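Local coordinates for protein-tyrosine-phosphatase PTP1 (Arabidopsis thaliana, PDB 6KRW), which removes phosphate from tyrosine residues of proteins, among them the MAP kinase MPK6, and helps to modulate plant defence responses together with MKP1, at residues Met178-Glu183 against Val196-Tyr201; Asp67-Asp72 against Tyr89-Leu94. All coordinates share one frame; numbering follows the deposited sequence.

Interaction 1: Met178-Glu183 against Val196-Tyr201; sequences MLRNLE and VLHIQY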
loop_
_atom_site.group_PDB
_atom_site.type_symbol
_atom_site.label_atom_id
_atom_site.label_comp_id
_atom_site.label_asym_id
_atom_site.label_seq_id
_atom_site.Cartn_x
_atom_site.Cartn_y
_atom_site.Cartn_z
ATOM N N MET A 178 -15.054 -1.354 3.406
ATOM C CA MET A 178 -15.339 -2.176 4.608
ATOM C C MET A 178 -14.296 -1.856 5.661
ATOM O O MET A 178 -13.074 -1.991 5.340
ATOM C CB MET A 178 -15.337 -3.661 4.278
ATOM C CG MET A 178 -16.610 -4.130 3.634
ATOM S SD MET A 178 -16.470 -5.817 3.044
ATOM C CE MET A 178 -15.465 -5.573 1.574
ATOM N N LEU A 179 -14.711 -1.265 6.760
ATOM C CA LEU A 179 -13.872 -0.868 7.898
ATOM C C LEU A 179 -13.984 -1.899 9.001
ATOM O O LEU A 179 -15.049 -2.030 9.507
ATOM C CB LEU A 179 -14.242 0.536 8.361
ATOM C CG LEU A 179 -14.436 1.572 7.259
ATOM C CD1 LEU A 179 -14.923 2.880 7.854
ATOM C CD2 LEU A 179 -13.154 1.813 6.468
ATOM N N ARG A 180 -12.888 -2.558 9.347
ATOM C CA ARG A 180 -12.836 -3.532 10.449
ATOM C C ARG A 180 -11.838 -3.068 11.494
ATOM O O ARG A 180 -10.656 -2.987 11.176
ATOM C CB ARG A 180 -12.476 -4.921 9.953
ATOM C CG ARG A 180 -13.433 -5.519 8.943
ATOM C CD ARG A 180 -12.949 -6.870 8.480
ATOM N NE ARG A 180 -13.919 -7.630 7.699
ATOM C CZ ARG A 180 -14.074 -7.563 6.371
ATOM N NH1 ARG A 180 -13.353 -6.738 5.626
ATOM N NH2 ARG A 180 -14.968 -8.336 5.781
ATOM N N ASN A 181 -12.322 -2.783 12.689
ATOM C CA ASN A 181 -11.467 -2.517 13.867
ATOM C C ASN A 181 -11.054 -3.869 14.444
ATOM O O ASN A 181 -11.912 -4.611 14.995
ATOM C CB ASN A 181 -12.209 -1.680 14.898
ATOM C CG ASN A 181 -11.290 -1.101 15.946
ATOM O OD1 ASN A 181 -10.754 -1.826 16.781
ATOM N ND2 ASN A 181 -11.118 0.208 15.916
ATOM N N LEU A 182 -9.764 -4.181 14.300
ATOM C CA LEU A 182 -9.232 -5.504 14.670
ATOM C C LEU A 182 -8.361 -5.355 15.906
ATOM O O LEU A 182 -7.769 -4.284 16.137
ATOM C CB LEU A 182 -8.382 -6.058 13.527
ATOM C CG LEU A 182 -9.113 -6.284 12.207
ATOM C CD1 LEU A 182 -8.168 -6.889 11.165
ATOM C CD2 LEU A 182 -10.353 -7.136 12.450
ATOM N N GLU A 183 -8.292 -6.440 16.656
ATOM C CA GLU A 183 -7.487 -6.534 17.878
ATOM C C GLU A 183 -6.618 -7.769 17.730
ATOM O O GLU A 183 -7.166 -8.870 17.541
ATOM C CB GLU A 183 -8.410 -6.637 19.075
ATOM C CG GLU A 183 -7.731 -7.077 20.348
ATOM C CD GLU A 183 -8.700 -7.208 21.511
ATOM O OE1 GLU A 183 -9.567 -6.314 21.668
ATOM O OE2 GLU A 183 -8.603 -8.214 22.239
ATOM N N VAL A 196 -5.782 -2.462 15.145
ATOM C CA VAL A 196 -5.448 -2.220 13.725
ATOM C C VAL A 196 -6.732 -1.918 12.971
ATOM O O VAL A 196 -7.658 -2.746 13.036
ATOM C CB VAL A 196 -4.743 -3.446 13.132
ATOM C CG1 VAL A 196 -4.439 -3.212 11.662
ATOM C CG2 VAL A 196 -3.489 -3.796 13.926
ATOM N N LEU A 197 -6.766 -0.793 12.266
ATOM C CA LEU A 197 -7.897 -0.520 11.338
ATOM C C LEU A 197 -7.594 -1.142 9.975
ATOM O O LEU A 197 -6.559 -0.806 9.344
ATOM C CB LEU A 197 -8.158 0.979 11.196
ATOM C CG LEU A 197 -9.349 1.329 10.293
ATOM C CD1 LEU A 197 -10.659 0.807 10.868
ATOM C CD2 LEU A 197 -9.406 2.832 10.068
ATOM N N HIS A 198 -8.447 -2.063 9.570
ATOM C CA HIS A 198 -8.404 -2.770 8.277
ATOM C C HIS A 198 -9.409 -2.131 7.339
ATOM O O HIS A 198 -10.614 -2.071 7.675
ATOM C CB HIS A 198 -8.614 -4.255 8.491
ATOM C CG HIS A 198 -8.448 -5.123 7.299
ATOM N ND1 HIS A 198 -9.448 -5.357 6.379
ATOM C CD2 HIS A 198 -7.382 -5.864 6.904
ATOM C CE1 HIS A 198 -9.043 -6.226 5.478
ATOM N NE2 HIS A 198 -7.737 -6.529 5.763
ATOM N N ILE A 199 -8.936 -1.678 6.193
ATOM C CA ILE A 199 -9.777 -1.025 5.158
ATOM C C ILE A 199 -9.723 -1.883 3.907
ATOM O O ILE A 199 -8.646 -2.005 3.320
ATOM C CB ILE A 199 -9.337 0.427 4.902
ATOM C CG1 ILE A 199 -9.258 1.246 6.187
ATOM C CG2 ILE A 199 -10.237 1.084 3.882
ATOM C CD1 ILE A 199 -8.672 2.636 5.991
ATOM N N GLN A 200 -10.856 -2.440 3.505
ATOM C CA GLN A 200 -10.931 -3.261 2.284
ATOM C C GLN A 200 -11.755 -2.558 1.204
ATOM O O GLN A 200 -12.880 -2.122 1.513
ATOM C CB GLN A 200 -11.495 -4.647 2.569
ATOM C CG GLN A 200 -11.527 -5.488 1.301
ATOM C CD GLN A 200 -12.145 -6.853 1.440
ATOM O OE1 GLN A 200 -12.819 -7.160 2.424
ATOM N NE2 GLN A 200 -11.953 -7.661 0.413
ATOM N N TYR A 201 -11.238 -2.540 -0.018
ATOM C CA TYR A 201 -11.875 -1.982 -1.231
ATOM C C TYR A 201 -12.026 -3.090 -2.295
ATOM O O TYR A 201 -11.063 -3.420 -2.955
ATOM C CB TYR A 201 -11.079 -0.790 -1.747
ATOM C CG TYR A 201 -11.680 -0.138 -2.956
ATOM C CD1 TYR A 201 -13.059 -0.013 -3.099
ATOM C CD2 TYR A 201 -10.882 0.387 -3.947
ATOM C CE1 TYR A 201 -13.620 0.593 -4.216
ATOM C CE2 TYR A 201 -11.420 1.006 -5.059
ATOM C CZ TYR A 201 -12.789 1.123 -5.193
ATOM O OH TYR A 201 -13.281 1.737 -6.304
HETATM O O HOH W 1 -12.103 -4.480 6.151
HETATM O O HOH W 2 -14.602 -9.630 2.626
#

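Interaction 2: Asp67-Asp72 against Tyr89-Leu94; sequences DVVPFD and YVNASL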
loop_
_atom_site.group_PDB
_atom_site.type_symbol
_atom_site.label_atom_id
_atom_site.label_comp_id
_atom_site.label_asym_id
_atom_site.label_seq_id
_atom_site.Cartn_x
_atom_site.Cartn_y
_atom_site.Cartn_z
ATOM N N ASP A 67 7.889 -13.917 -9.598
ATOM C CA ASP A 67 8.654 -12.748 -10.099
ATOM C C ASP A 67 8.253 -11.481 -9.334
ATOM O O ASP A 67 8.643 -10.373 -9.764
ATOM C CB ASP A 67 8.432 -12.605 -11.604
ATOM C CG ASP A 67 6.967 -12.459 -12.006
ATOM O OD1 ASP A 67 6.087 -12.703 -11.161
ATOM O OD2 ASP A 67 6.720 -12.118 -13.169
ATOM N N VAL A 68 7.500 -11.602 -8.241
ATOM C CA VAL A 68 7.171 -10.411 -7.416
ATOM C C VAL A 68 7.643 -10.692 -6.000
ATOM O O VAL A 68 7.001 -11.430 -5.244
ATOM C CB VAL A 68 5.681 -10.036 -7.436
ATOM C CG1 VAL A 68 5.465 -8.778 -6.596
ATOM C CG2 VAL A 68 5.189 -9.837 -8.860
ATOM N N VAL A 69 8.823 -10.189 -5.683
ATOM C CA VAL A 69 9.549 -10.472 -4.435
ATOM C C VAL A 69 10.216 -9.171 -4.011
ATOM O O VAL A 69 10.499 -8.311 -4.857
ATOM C CB VAL A 69 10.601 -11.573 -4.618
ATOM C CG1 VAL A 69 9.966 -12.916 -4.894
ATOM C CG2 VAL A 69 11.607 -11.225 -5.704
ATOM N N PRO A 70 10.473 -9.015 -2.697
ATOM C CA PRO A 70 11.176 -7.836 -2.203
ATOM C C PRO A 70 12.693 -7.952 -2.436
ATOM O O PRO A 70 13.244 -9.032 -2.360
ATOM C CB PRO A 70 10.873 -7.826 -0.704
ATOM C CG PRO A 70 10.800 -9.315 -0.374
ATOM C CD PRO A 70 10.111 -9.930 -1.598
ATOM N N PHE A 71 13.274 -6.792 -2.674
ATOM C CA PHE A 71 14.754 -6.673 -2.695
ATOM C C PHE A 71 15.316 -6.951 -1.318
ATOM O O PHE A 71 14.738 -6.563 -0.279
ATOM C CB PHE A 71 15.116 -5.263 -3.145
ATOM C CG PHE A 71 14.569 -4.862 -4.479
ATOM C CD1 PHE A 71 14.715 -5.681 -5.595
ATOM C CD2 PHE A 71 13.947 -3.640 -4.659
ATOM C CE1 PHE A 71 14.215 -5.294 -6.829
ATOM C CE2 PHE A 71 13.433 -3.252 -5.886
ATOM C CZ PHE A 71 13.568 -4.079 -6.968
ATOM N N ASP A 72 16.500 -7.552 -1.275
ATOM C CA ASP A 72 17.202 -7.745 0.009
ATOM C C ASP A 72 17.388 -6.416 0.738
ATOM O O ASP A 72 17.303 -6.404 1.984
ATOM C CB ASP A 72 18.563 -8.397 -0.217
ATOM C CG ASP A 72 18.509 -9.811 -0.754
ATOM O OD1 ASP A 72 17.544 -10.532 -0.453
ATOM O OD2 ASP A 72 19.453 -10.242 -1.445
ATOM N N TYR A 89 12.122 -14.152 6.578
ATOM C CA TYR A 89 11.569 -13.724 5.278
ATOM C C TYR A 89 10.033 -13.594 5.314
ATOM O O TYR A 89 9.309 -14.511 5.705
ATOM C CB TYR A 89 11.963 -14.699 4.170
ATOM C CG TYR A 89 11.387 -14.269 2.860
ATOM C CD1 TYR A 89 11.880 -13.164 2.200
ATOM C CD2 TYR A 89 10.261 -14.894 2.326
ATOM C CE1 TYR A 89 11.318 -12.709 1.022
ATOM C CE2 TYR A 89 9.683 -14.449 1.151
ATOM C CZ TYR A 89 10.195 -13.342 0.500
ATOM O OH TYR A 89 9.664 -12.857 -0.648
ATOM N N VAL A 90 9.584 -12.457 4.841
ATOM C CA VAL A 90 8.184 -12.217 4.432
ATOM C C VAL A 90 8.216 -11.424 3.132
ATOM O O VAL A 90 9.128 -10.591 2.926
ATOM C CB VAL A 90 7.411 -11.538 5.563
ATOM C CG1 VAL A 90 8.037 -10.269 6.037
ATOM C CG2 VAL A 90 5.960 -11.278 5.164
ATOM N N ASN A 91 7.277 -11.677 2.235
ATOM C CA ASN A 91 7.199 -10.955 0.950
ATOM C C ASN A 91 6.631 -9.572 1.226
ATOM O O ASN A 91 5.407 -9.373 1.127
ATOM C CB ASN A 91 6.466 -11.761 -0.099
ATOM C CG ASN A 91 6.628 -11.164 -1.474
ATOM O OD1 ASN A 91 6.569 -9.944 -1.645
ATOM N ND2 ASN A 91 6.805 -12.028 -2.466
ATOM N N ALA A 92 7.484 -8.630 1.599
ATOM C CA ALA A 92 7.042 -7.312 2.072
ATOM C C ALA A 92 8.209 -6.348 1.926
ATOM O O ALA A 92 9.370 -6.769 2.230
ATOM C CB ALA A 92 6.589 -7.366 3.509
ATOM N N SER A 93 7.925 -5.152 1.470
ATOM C CA SER A 93 8.937 -4.122 1.147
ATOM C C SER A 93 8.635 -2.832 1.880
ATOM O O SER A 93 7.468 -2.395 1.919
ATOM C CB SER A 93 8.898 -3.846 -0.334
ATOM O OG SER A 93 9.126 -5.003 -1.090
ATOM N N LEU A 94 9.625 -2.182 2.468
ATOM C CA LEU A 94 9.504 -0.818 2.985
ATOM C C LEU A 94 9.485 0.200 1.867
ATOM O O LEU A 94 10.449 0.276 1.075
ATOM C CB LEU A 94 10.643 -0.485 3.930
ATOM C CG LEU A 94 10.508 0.865 4.614
ATOM C CD1 LEU A 94 9.301 0.892 5.539
ATOM C CD2 LEU A 94 11.778 1.207 5.357
HETATM O O HOH W 3 11.685 -4.584 -1.874
#

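Interaction 1: Met178-Glu183 against Val196-Tyr201
Arg180 and Gln200 run side by side on the same face of two paired strands, where Arg180 NH1 gives Gln200 OE1 a rather long hydrogen bond (3.3 Å, 152° at the hydrogen). OE1 lies at the guanidinium edge, tilted somewhat out of its plane, and the guanidinium and amide planes are turned 40° apart. Water 2 donates a second bond to OE1, while the amide's NE2 is bonded to Thr136 O. The extended Gln200 chain, with CG anti to its backbone N (chi1 -178°), lifts the amide to the level of the guanidinium. Met178 also lies beside it, bent at its last torsion to bring CE 3.2 Å from Gln200 OE1. All this sits on the beta hairpin formed by strands 178-186 and 194-200 within the mixed sheet of the phosphatase domain. Met178/Gln200, Arg180/His198 and Leu182/Val196 are its hydrogen-bonded pairs, each contributing two backbone bonds. Met178 O accepts from both Gln200 N at 2.9 Å and water 1 at 2.8 Å. Water 1 also accepts from Arg180 NH1 at 2.6 Å and bonds His198 ND1 from within the ring plane; His198 NE2 is engaged by Tyr150 OH. With a leucine in place of Arg180, Gln200 OE1 and water 1 would each lose a donor, and the amide would probably be held less firmly. On the reverse face, Leu179 CD2 packs against Ile199 CG1 at 3.9 Å.

Interaction 2: Asp67-Asp72 against Tyr89-Leu94
Pro70 pushes its ring into a corner lined by Tyr89, Asn91 and Ser93, joining two signature sequences of classical tyrosine phosphatases: the KNRY loop, with its Val-Pro-Phe-Asp end, and the Tyr-Val-Asn-Ala-Ser segment. Three ring carbons divide the work. Pro70 CD meets Tyr89 OH at 3.1 Å, CG rests 3.7 Å from Tyr89 CE1, and CB faces Ser93 OG at 3.3 Å. Proline and tyrosine approach from opposite directions, and the phenol is held by a hydrogen bond to Asn63 OD1. Asn91, where the chain turns its corner through an inverse gamma turn, extends its amide with CG anti to the backbone N (chi1 -168°). This carries ND2 to Val68 O, in a nearly straight bond of 2.8 Å (169°) directed at a lone pair and lying in both the carbonyl and the amide planes. ND2 also reaches Asn63 OD1, and OD1 of Asn91 accepts from Arg278, so the amide's rotation is fixed from both ends. Ser93 turns OG beside its own backbone N (chi1 -58°), where it bonds Arg278 NH1 as well as water 3. That water accepts twice, from Ser93 OG at 2.7 Å and from Phe71 N at 2.8 Å.

In the fold
Both contacts are buried and both reach the same mixed sheet, yet they meet it in different places. Interaction 1 pairs two of its interior strands through regular backbone bonding, with a polar cluster bridged by two waters on the face of Arg180, His198 and Gln200. Interaction 2 brings a loop without regular structure onto one of the sheet's two edge strands, 92-95; there a single direct bond, from a side-chain amide to a backbone carbonyl, replaces the ladder, and a proline fills the corner. The centres of interactions 1 and 2 are about 24 Å apart. Interaction 2 stands closer to the substrate site inferred by similarity: the Val68 side chain is about 4 Å from that of Ile241, the Gln200 side chain about 9 Å from that of Arg243.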